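Local coordinates for fervidolysin (PDB 1R6V), which degrades keratin into peptides as a subtilisin-like serine protease, allowing its bacterium to grow on native feathers, at residues P343-L348 with Y376-S381; A159-G164 with K262-S267; A200-A205 with T350-D355. The protein carries 1 engineered substitution. All blocks are in the same frame, centred on the assembly; numbering follows the deposited sequence.

Contact 1. Residues P343-L348 with Y376-S381; sequences PGVTIL and YYQGTS
With CG beside the backbone N (chi1 -57°), the ring of Tyr376 swings over toward Leu348, whose own CG lies anti to its N (chi1 178°) and carries CD1 above the centre of that ring. The two residues form a non-hydrogen-bonded pair, near a G1 beta bulge, in the small antiparallel sheet that leads into the helix carrying Ser381 in this subtilisin fold. The CH-pi contact is nearly perpendicular: CD1 of Leu348 stands 3.7 Å from the Tyr376 ring centroid, only 10° off the ring normal. The tyrosine hydroxyl is held separately by Glu134. Next along the strands, Ile347 and Tyr377 are a hydrogen-bonded pair, with Ile347 N 2.9 Å from Tyr377 O and Tyr377 N 3.0 Å from Ile347 O. Thr346, with positive phi and psi, also faces Tyr377 and makes the bulge. Beyond it, the aliphatic part of Gln378 runs beside Val345, Gln378 CG lying 4.0 Å from Val345 CG2. Gly379, in a conformation open essentially to glycine, leads on to Ser381, assigned to the charge relay system. Gly379 N donates to Gly344 O over 2.8 Å, while Gln378 CA lies 3.3 Å from the same Gly344 oxygen.

Contact 2. Residues A159-G164 with K262-S267; sequences AVVDTG and KVMNHS
Two neighbouring parallel strands of the central sheet of the subtilisin fold meet here, and the first ends at Asp162, the aspartate assigned to the charge relay system. Ala159 pairs with Met264 and Val160 with Asn265. Ala159 uses both backbone polar atoms, its N donating to Val263 O and its O accepting from Asn265 N, each over 2.9 Å; Val161 N then reaches Asn265 O in a longer bond of 3.2 Å. On the face carrying Ala159, Val161, Met264 and His266, the methionine CG touches Ala159 CB at 3.8 Å and its sulfur lies near Val161 CG2. Val161 crosses the imidazole of His266 at a slant, CG2 coming 3.7 Å from CE1 of that ring, while His266 ND1 is engaged by the indole nitrogen of Trp268. On the other face Asn265, with CG anti to its N (chi1 -179°), extends toward helix 380-397, where ND2 bonds Thr388. Beyond the last direct backbone bond, one water donates to Val161 O and Asp162 OD2 and accepts from Ser267 N. A second lies 2.7 Å from both Asp162 OD2 and Asn265 OD1 and can donate to these oxygens. Asp162 OD1 takes Thr163 N at 2.7 Å through its anti lone pair. The two carboxylate oxygens are thus engaged from different directions, a network that probably restrains rotation of this acidic group.

Contact 3. Residues A200-A205 with T350-D355; sequences AGTHVA and TVPGED. Engineered in segment 200-205: Ala200 (natural residue His).
Thr350 OG1 donates to Thr202 O, 2.8 Å away, fastening the chain that leaves strand 347-350 to the first turn of helix 200-209, the helix of the subtilisin fold that begins at the charge-relay histidine position. That position is occupied here by the engineered Ala200. The hydroxyl approaches from above the carbonyl plane, about 45° out of it, and is placed there by a chi1 of 47°, which sets OG1 between the backbone N and carbonyl carbon of Thr350. The carbonyl of Thr350 in turn faces the helix: Thr350 O lies 2.9 Å from His203 CA in a CA-H...O contact. The methyl CG2 of Thr202 is 3.6 Å from Thr350 O. Two residues on, Pro352 crosses Thr202, its CD 3.8 Å from Thr202 CB. At the edge of the His203 imidazole, near its plane, Val351 CG1 lies 3.9 Å from His203 CD2. This ring, anti to its backbone N (chi1 -161°), is stacked with Tyr377, and its NE2 is hydrogen-bonded to Asp375 O. Farther out, Thr350 also touches Asp171, a ligand of the bound calcium ion. Asp166 holds both sides of the contact: its backbone N is bonded to Thr202 OG1, and its OD2 receives Gly353 N.

Each contact holds one position assigned to the charge relay system: Ser381 in contact 1, Asp162 in contact 2 and, in contact 3, the histidine position changed to Ala200. Their centres are 14 to 16 Å apart. Ser381 CA lies 3.5 Å from Ser267 OG, where contacts 1 and 2 meet. Between contacts 2 and 3, Thr163 OG1 and Gly201 N are 2.9 Å apart, a probable hydrogen bond, and Asp162 OD1 is 3.5 Å from Ala200 CB. Contacts 1 and 3 meet where Tyr377 OH lies 3.5 Å from Val351 CG1. On the calcium side, the Leu348 and Thr350 side chains lie about 10 and 8 Å from the ion.

Contact 1. Residues P343-L348 with Y376-S381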
loop_
_atom_site.group_PDB
_atom_site.type_symbol
_atom_site.label_atom_id
_atom_site.label_comp_id
_atom_site.label_asym_id
_atom_site.label_seq_id
_atom_site.Cartn_x
_atom_site.Cartn_y
_atom_site.Cartn_z
ATOM N N PRO A 343 2.663 -8.527 23.861
ATOM C CA PRO A 343 2.038 -7.770 24.959
ATOM C C PRO A 343 1.605 -6.393 24.467
ATOM O O PRO A 343 2.406 -5.665 23.890
ATOM C CB PRO A 343 3.141 -7.720 26.028
ATOM C CG PRO A 343 4.402 -8.052 25.290
ATOM C CD PRO A 343 3.986 -9.040 24.254
ATOM N N GLY A 344 0.337 -6.045 24.691
ATOM C CA GLY A 344 -0.171 -4.771 24.214
ATOM C C GLY A 344 -1.190 -4.127 25.141
ATOM O O GLY A 344 -1.996 -3.296 24.713
ATOM N N VAL A 345 -1.158 -4.519 26.404
ATOM C CA VAL A 345 -2.068 -3.951 27.398
ATOM C C VAL A 345 -1.246 -3.686 28.655
ATOM O O VAL A 345 -0.411 -4.495 29.025
ATOM C CB VAL A 345 -3.251 -4.924 27.690
ATOM C CG1 VAL A 345 -4.221 -4.282 28.658
ATOM C CG2 VAL A 345 -3.982 -5.270 26.395
ATOM N N THR A 346 -1.444 -2.529 29.290
ATOM C CA THR A 346 -0.708 -2.182 30.503
ATOM C C THR A 346 0.806 -2.222 30.272
ATOM O O THR A 346 1.558 -2.841 31.023
ATOM C CB THR A 346 -1.099 -3.131 31.669
ATOM O OG1 THR A 346 -2.526 -3.275 31.688
ATOM C CG2 THR A 346 -0.652 -2.547 33.017
ATOM N N ILE A 347 1.236 -1.537 29.220
ATOM C CA ILE A 347 2.645 -1.464 28.871
ATOM C C ILE A 347 3.223 -0.141 29.370
ATOM O O ILE A 347 2.893 0.938 28.851
ATOM C CB ILE A 347 2.857 -1.542 27.344
ATOM C CG1 ILE A 347 2.227 -2.823 26.780
ATOM C CG2 ILE A 347 4.357 -1.464 27.025
ATOM C CD1 ILE A 347 2.707 -4.117 27.437
ATOM N N LEU A 348 4.109 -0.247 30.355
ATOM C CA LEU A 348 4.769 0.894 30.956
ATOM C C LEU A 348 5.977 1.292 30.114
ATOM O O LEU A 348 6.814 0.453 29.813
ATOM C CB LEU A 348 5.235 0.537 32.374
ATOM C CG LEU A 348 5.991 1.657 33.096
ATOM C CD1 LEU A 348 5.062 2.871 33.251
ATOM C CD2 LEU A 348 6.460 1.165 34.483
ATOM N N TYR A 376 1.357 4.199 31.259
ATOM C CA TYR A 376 0.912 2.866 30.869
ATOM C C TYR A 376 -0.069 2.996 29.705
ATOM O O TYR A 376 -1.099 3.653 29.829
ATOM C CB TYR A 376 0.192 2.162 32.030
ATOM C CG TYR A 376 1.002 2.027 33.297
ATOM C CD1 TYR A 376 1.112 3.098 34.174
ATOM C CD2 TYR A 376 1.651 0.837 33.622
ATOM C CE1 TYR A 376 1.840 3.003 35.340
ATOM C CE2 TYR A 376 2.396 0.731 34.808
ATOM C CZ TYR A 376 2.478 1.828 35.653
ATOM O OH TYR A 376 3.210 1.781 36.814
ATOM N N TYR A 377 0.244 2.347 28.589
ATOM C CA TYR A 377 -0.606 2.394 27.408
ATOM C C TYR A 377 -1.097 1.005 27.012
ATOM O O TYR A 377 -0.554 -0.021 27.437
ATOM C CB TYR A 377 0.162 2.955 26.202
ATOM C CG TYR A 377 0.469 4.436 26.226
ATOM C CD1 TYR A 377 -0.010 5.266 27.237
ATOM C CD2 TYR A 377 1.223 5.006 25.203
ATOM C CE1 TYR A 377 0.251 6.645 27.231
ATOM C CE2 TYR A 377 1.497 6.371 25.183
ATOM C CZ TYR A 377 1.011 7.187 26.195
ATOM O OH TYR A 377 1.291 8.544 26.181
ATOM N N GLN A 378 -2.113 0.997 26.160
ATOM C CA GLN A 378 -2.664 -0.233 25.627
ATOM C C GLN A 378 -2.927 0.016 24.148
ATOM O O GLN A 378 -3.185 1.148 23.739
ATOM C CB GLN A 378 -3.960 -0.570 26.358
ATOM C CG GLN A 378 -4.891 -1.495 25.641
ATOM C CD GLN A 378 -6.326 -1.323 26.143
ATOM O OE1 GLN A 378 -6.607 -1.540 27.315
ATOM N NE2 GLN A 378 -7.230 -0.924 25.253
ATOM N N GLY A 379 -2.828 -1.033 23.342
ATOM C CA GLY A 379 -3.100 -0.888 21.930
ATOM C C GLY A 379 -2.168 -1.729 21.091
ATOM O O GLY A 379 -1.137 -2.202 21.574
ATOM N N THR A 380 -2.536 -1.921 19.832
ATOM C CA THR A 380 -1.686 -2.696 18.949
ATOM C C THR A 380 -0.372 -1.930 18.756
ATOM O O THR A 380 0.668 -2.520 18.454
ATOM C CB THR A 380 -2.379 -2.947 17.598
ATOM O OG1 THR A 380 -3.700 -3.462 17.832
ATOM C CG2 THR A 380 -1.611 -3.978 16.817
ATOM N N SER A 381 -0.400 -0.616 18.977
ATOM C CA SER A 381 0.825 0.169 18.815
ATOM C C SER A 381 1.795 -0.107 19.973
ATOM O O SER A 381 2.982 0.238 19.917
ATOM C CB SER A 381 0.504 1.667 18.730
ATOM O OG SER A 381 0.039 2.172 19.965
#

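Contact 2. Residues A159-G164 with K262-S267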
loop_
_atom_site.group_PDB
_atom_site.type_symbol
_atom_site.label_atom_id
_atom_site.label_comp_id
_atom_site.label_asym_id
_atom_site.label_seq_id
_atom_site.Cartn_x
_atom_site.Cartn_y
_atom_site.Cartn_z
ATOM N N ALA A 159 14.288 2.065 13.064
ATOM C CA ALA A 159 13.595 3.302 12.721
ATOM C C ALA A 159 12.214 3.283 13.336
ATOM O O ALA A 159 11.444 2.343 13.135
ATOM C CB ALA A 159 13.483 3.476 11.213
ATOM N N VAL A 160 11.920 4.324 14.108
ATOM C CA VAL A 160 10.605 4.459 14.727
ATOM C C VAL A 160 9.901 5.499 13.838
ATOM O O VAL A 160 10.161 6.696 13.929
ATOM C CB VAL A 160 10.734 4.914 16.209
ATOM C CG1 VAL A 160 9.372 5.396 16.747
ATOM C CG2 VAL A 160 11.224 3.729 17.062
ATOM N N VAL A 161 9.016 5.005 12.982
ATOM C CA VAL A 161 8.276 5.801 11.989
ATOM C C VAL A 161 6.978 6.125 12.690
ATOM O O VAL A 161 6.039 5.340 12.697
ATOM C CB VAL A 161 8.103 4.959 10.727
ATOM C CG1 VAL A 161 7.519 5.820 9.601
ATOM C CG2 VAL A 161 9.486 4.395 10.329
ATOM N N ASP A 162 6.936 7.335 13.237
ATOM C CA ASP A 162 5.855 7.686 14.137
ATOM C C ASP A 162 5.768 9.222 14.321
ATOM O O ASP A 162 6.030 9.996 13.390
ATOM C CB ASP A 162 6.249 7.004 15.458
ATOM C CG ASP A 162 5.083 6.595 16.297
ATOM O OD1 ASP A 162 4.437 7.489 16.885
ATOM O OD2 ASP A 162 4.825 5.369 16.362
ATOM N N THR A 163 5.427 9.627 15.544
ATOM C CA THR A 163 5.273 11.035 15.937
ATOM C C THR A 163 6.581 11.741 16.310
ATOM O O THR A 163 6.561 12.926 16.661
ATOM C CB THR A 163 4.390 11.163 17.199
ATOM O OG1 THR A 163 4.997 10.428 18.277
ATOM C CG2 THR A 163 2.994 10.618 16.957
ATOM N N GLY A 164 7.708 11.045 16.217
ATOM C CA GLY A 164 8.961 11.650 16.651
ATOM C C GLY A 164 9.249 11.108 18.046
ATOM O O GLY A 164 8.365 10.515 18.681
ATOM N N LYS A 262 17.771 -1.318 10.037
ATOM C CA LYS A 262 17.582 -2.709 9.631
ATOM C C LYS A 262 16.184 -3.226 9.961
ATOM O O LYS A 262 15.782 -4.294 9.504
ATOM C CB LYS A 262 18.648 -3.613 10.258
ATOM C CG LYS A 262 20.047 -3.341 9.738
ATOM C CD LYS A 262 20.090 -3.373 8.237
ATOM C CE LYS A 262 21.455 -2.921 7.726
ATOM N NZ LYS A 262 21.457 -2.820 6.238
ATOM N N VAL A 263 15.450 -2.477 10.776
ATOM C CA VAL A 263 14.069 -2.841 11.077
ATOM C C VAL A 263 13.341 -1.524 11.371
ATOM O O VAL A 263 13.948 -0.573 11.873
ATOM C CB VAL A 263 13.961 -3.836 12.286
ATOM C CG1 VAL A 263 14.670 -3.267 13.515
ATOM C CG2 VAL A 263 12.493 -4.125 12.590
ATOM N N MET A 264 12.069 -1.442 10.980
ATOM C CA MET A 264 11.254 -0.237 11.223
ATOM C C MET A 264 9.970 -0.628 11.923
ATOM O O MET A 264 9.418 -1.689 11.651
ATOM C CB MET A 264 10.860 0.446 9.906
ATOM C CG MET A 264 12.052 0.780 8.996
ATOM S SD MET A 264 11.656 2.124 7.782
ATOM C CE MET A 264 12.949 1.791 6.521
ATOM N N ASN A 265 9.489 0.252 12.795
ATOM C CA ASN A 265 8.251 0.012 13.534
ATOM C C ASN A 265 7.194 0.987 12.999
ATOM O O ASN A 265 7.444 2.185 12.939
ATOM C CB ASN A 265 8.485 0.244 15.032
ATOM C CG ASN A 265 7.232 -0.026 15.854
ATOM O OD1 ASN A 265 6.399 0.871 16.072
ATOM N ND2 ASN A 265 7.076 -1.271 16.284
ATOM N N HIS A 266 6.049 0.457 12.575
ATOM C CA HIS A 266 4.943 1.264 12.027
ATOM C C HIS A 266 3.615 0.971 12.717
ATOM O O HIS A 266 3.216 -0.192 12.802
ATOM C CB HIS A 266 4.690 0.934 10.552
ATOM C CG HIS A 266 5.868 1.144 9.658
ATOM N ND1 HIS A 266 6.116 2.343 9.015
ATOM C CD2 HIS A 266 6.865 0.302 9.297
ATOM C CE1 HIS A 266 7.225 2.224 8.299
ATOM N NE2 HIS A 266 7.695 0.996 8.453
ATOM N N SER A 267 2.918 2.001 13.181
ATOM C CA SER A 267 1.596 1.773 13.766
ATOM C C SER A 267 0.681 2.876 13.265
ATOM O O SER A 267 0.214 3.729 14.029
ATOM C CB SER A 267 1.657 1.765 15.289
ATOM O OG SER A 267 2.319 0.581 15.727
HETATM O O HOH W 1 3.625 4.654 13.792
HETATM O O HOH W 2 6.604 3.521 15.401
#

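Contact 3. Residues A200-A205 with T350-D355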
loop_
_atom_site.group_PDB
_atom_site.type_symbol
_atom_site.label_atom_id
_atom_site.label_comp_id
_atom_site.label_asym_id
_atom_site.label_seq_id
_atom_site.Cartn_x
_atom_site.Cartn_y
_atom_site.Cartn_z
ATOM N N ALA A 200 3.291 9.105 21.390
ATOM C CA ALA A 200 3.418 7.722 20.927
ATOM C C ALA A 200 4.811 7.232 20.580
ATOM O O ALA A 200 5.240 6.203 21.087
ATOM C CB ALA A 200 2.493 7.479 19.751
ATOM N N GLY A 201 5.510 7.960 19.719
ATOM C CA GLY A 201 6.849 7.530 19.313
ATOM C C GLY A 201 7.833 7.325 20.453
ATOM O O GLY A 201 8.698 6.445 20.421
ATOM N N THR A 202 7.725 8.157 21.481
ATOM C CA THR A 202 8.621 8.031 22.634
ATOM C C THR A 202 8.297 6.771 23.431
ATOM O O THR A 202 9.194 6.092 23.932
ATOM C CB THR A 202 8.478 9.240 23.566
ATOM O OG1 THR A 202 8.776 10.428 22.829
ATOM C CG2 THR A 202 9.439 9.145 24.744
ATOM N N HIS A 203 7.005 6.474 23.559
ATOM C CA HIS A 203 6.573 5.273 24.274
ATOM C C HIS A 203 7.118 4.062 23.496
ATOM O O HIS A 203 7.667 3.121 24.073
ATOM C CB HIS A 203 5.039 5.263 24.373
ATOM C CG HIS A 203 4.503 4.354 25.432
ATOM N ND1 HIS A 203 4.253 3.017 25.207
ATOM C CD2 HIS A 203 4.183 4.584 26.731
ATOM C CE1 HIS A 203 3.802 2.463 26.317
ATOM N NE2 HIS A 203 3.749 3.393 27.260
ATOM N N VAL A 204 6.987 4.111 22.178
ATOM C CA VAL A 204 7.493 3.060 21.296
ATOM C C VAL A 204 9.001 2.885 21.485
ATOM O O VAL A 204 9.498 1.767 21.658
ATOM C CB VAL A 204 7.236 3.435 19.815
ATOM C CG1 VAL A 204 7.975 2.468 18.881
ATOM C CG2 VAL A 204 5.732 3.427 19.534
ATOM N N ALA A 205 9.725 3.997 21.435
ATOM C CA ALA A 205 11.172 3.978 21.587
ATOM C C ALA A 205 11.615 3.326 22.900
ATOM O O ALA A 205 12.562 2.551 22.918
ATOM C CB ALA A 205 11.732 5.408 21.492
ATOM N N THR A 350 8.388 5.051 28.416
ATOM C CA THR A 350 8.762 6.456 28.404
ATOM C C THR A 350 7.795 7.347 27.617
ATOM O O THR A 350 7.311 6.954 26.560
ATOM C CB THR A 350 10.166 6.610 27.763
ATOM O OG1 THR A 350 10.220 5.843 26.550
ATOM C CG2 THR A 350 11.250 6.089 28.693
ATOM N N VAL A 351 7.475 8.527 28.153
ATOM C CA VAL A 351 6.653 9.480 27.411
ATOM C C VAL A 351 7.397 10.807 27.524
ATOM O O VAL A 351 8.222 10.991 28.425
ATOM C CB VAL A 351 5.178 9.627 27.934
ATOM C CG1 VAL A 351 4.436 8.300 27.773
ATOM C CG2 VAL A 351 5.142 10.125 29.379
ATOM N N PRO A 352 7.147 11.734 26.594
ATOM C CA PRO A 352 7.840 13.027 26.650
ATOM C C PRO A 352 7.593 13.751 27.966
ATOM O O PRO A 352 6.515 13.642 28.546
ATOM C CB PRO A 352 7.270 13.781 25.449
ATOM C CG PRO A 352 5.943 13.115 25.213
ATOM C CD PRO A 352 6.235 11.675 25.441
ATOM N N GLY A 353 8.600 14.479 28.436
ATOM C CA GLY A 353 8.463 15.211 29.687
ATOM C C GLY A 353 7.472 16.367 29.618
ATOM O O GLY A 353 7.086 16.797 28.539
ATOM N N GLU A 354 7.085 16.888 30.778
ATOM C CA GLU A 354 6.117 17.980 30.857
ATOM C C GLU A 354 6.395 19.167 29.947
ATOM O O GLU A 354 5.465 19.742 29.388
ATOM C CB GLU A 354 6.001 18.465 32.298
ATOM C CG GLU A 354 5.412 17.425 33.234
ATOM C CD GLU A 354 5.036 18.013 34.577
ATOM O OE1 GLU A 354 4.587 19.179 34.602
ATOM O OE2 GLU A 354 5.172 17.312 35.599
ATOM N N ASP A 355 7.662 19.533 29.796
ATOM C CA ASP A 355 8.014 20.666 28.943
ATOM C C ASP A 355 8.560 20.246 27.585
ATOM O O ASP A 355 9.208 21.035 26.891
ATOM C CB ASP A 355 9.034 21.569 29.648
ATOM C CG ASP A 355 8.482 22.184 30.922
ATOM O OD1 ASP A 355 7.273 22.510 30.959
ATOM O OD2 ASP A 355 9.253 22.355 31.886
#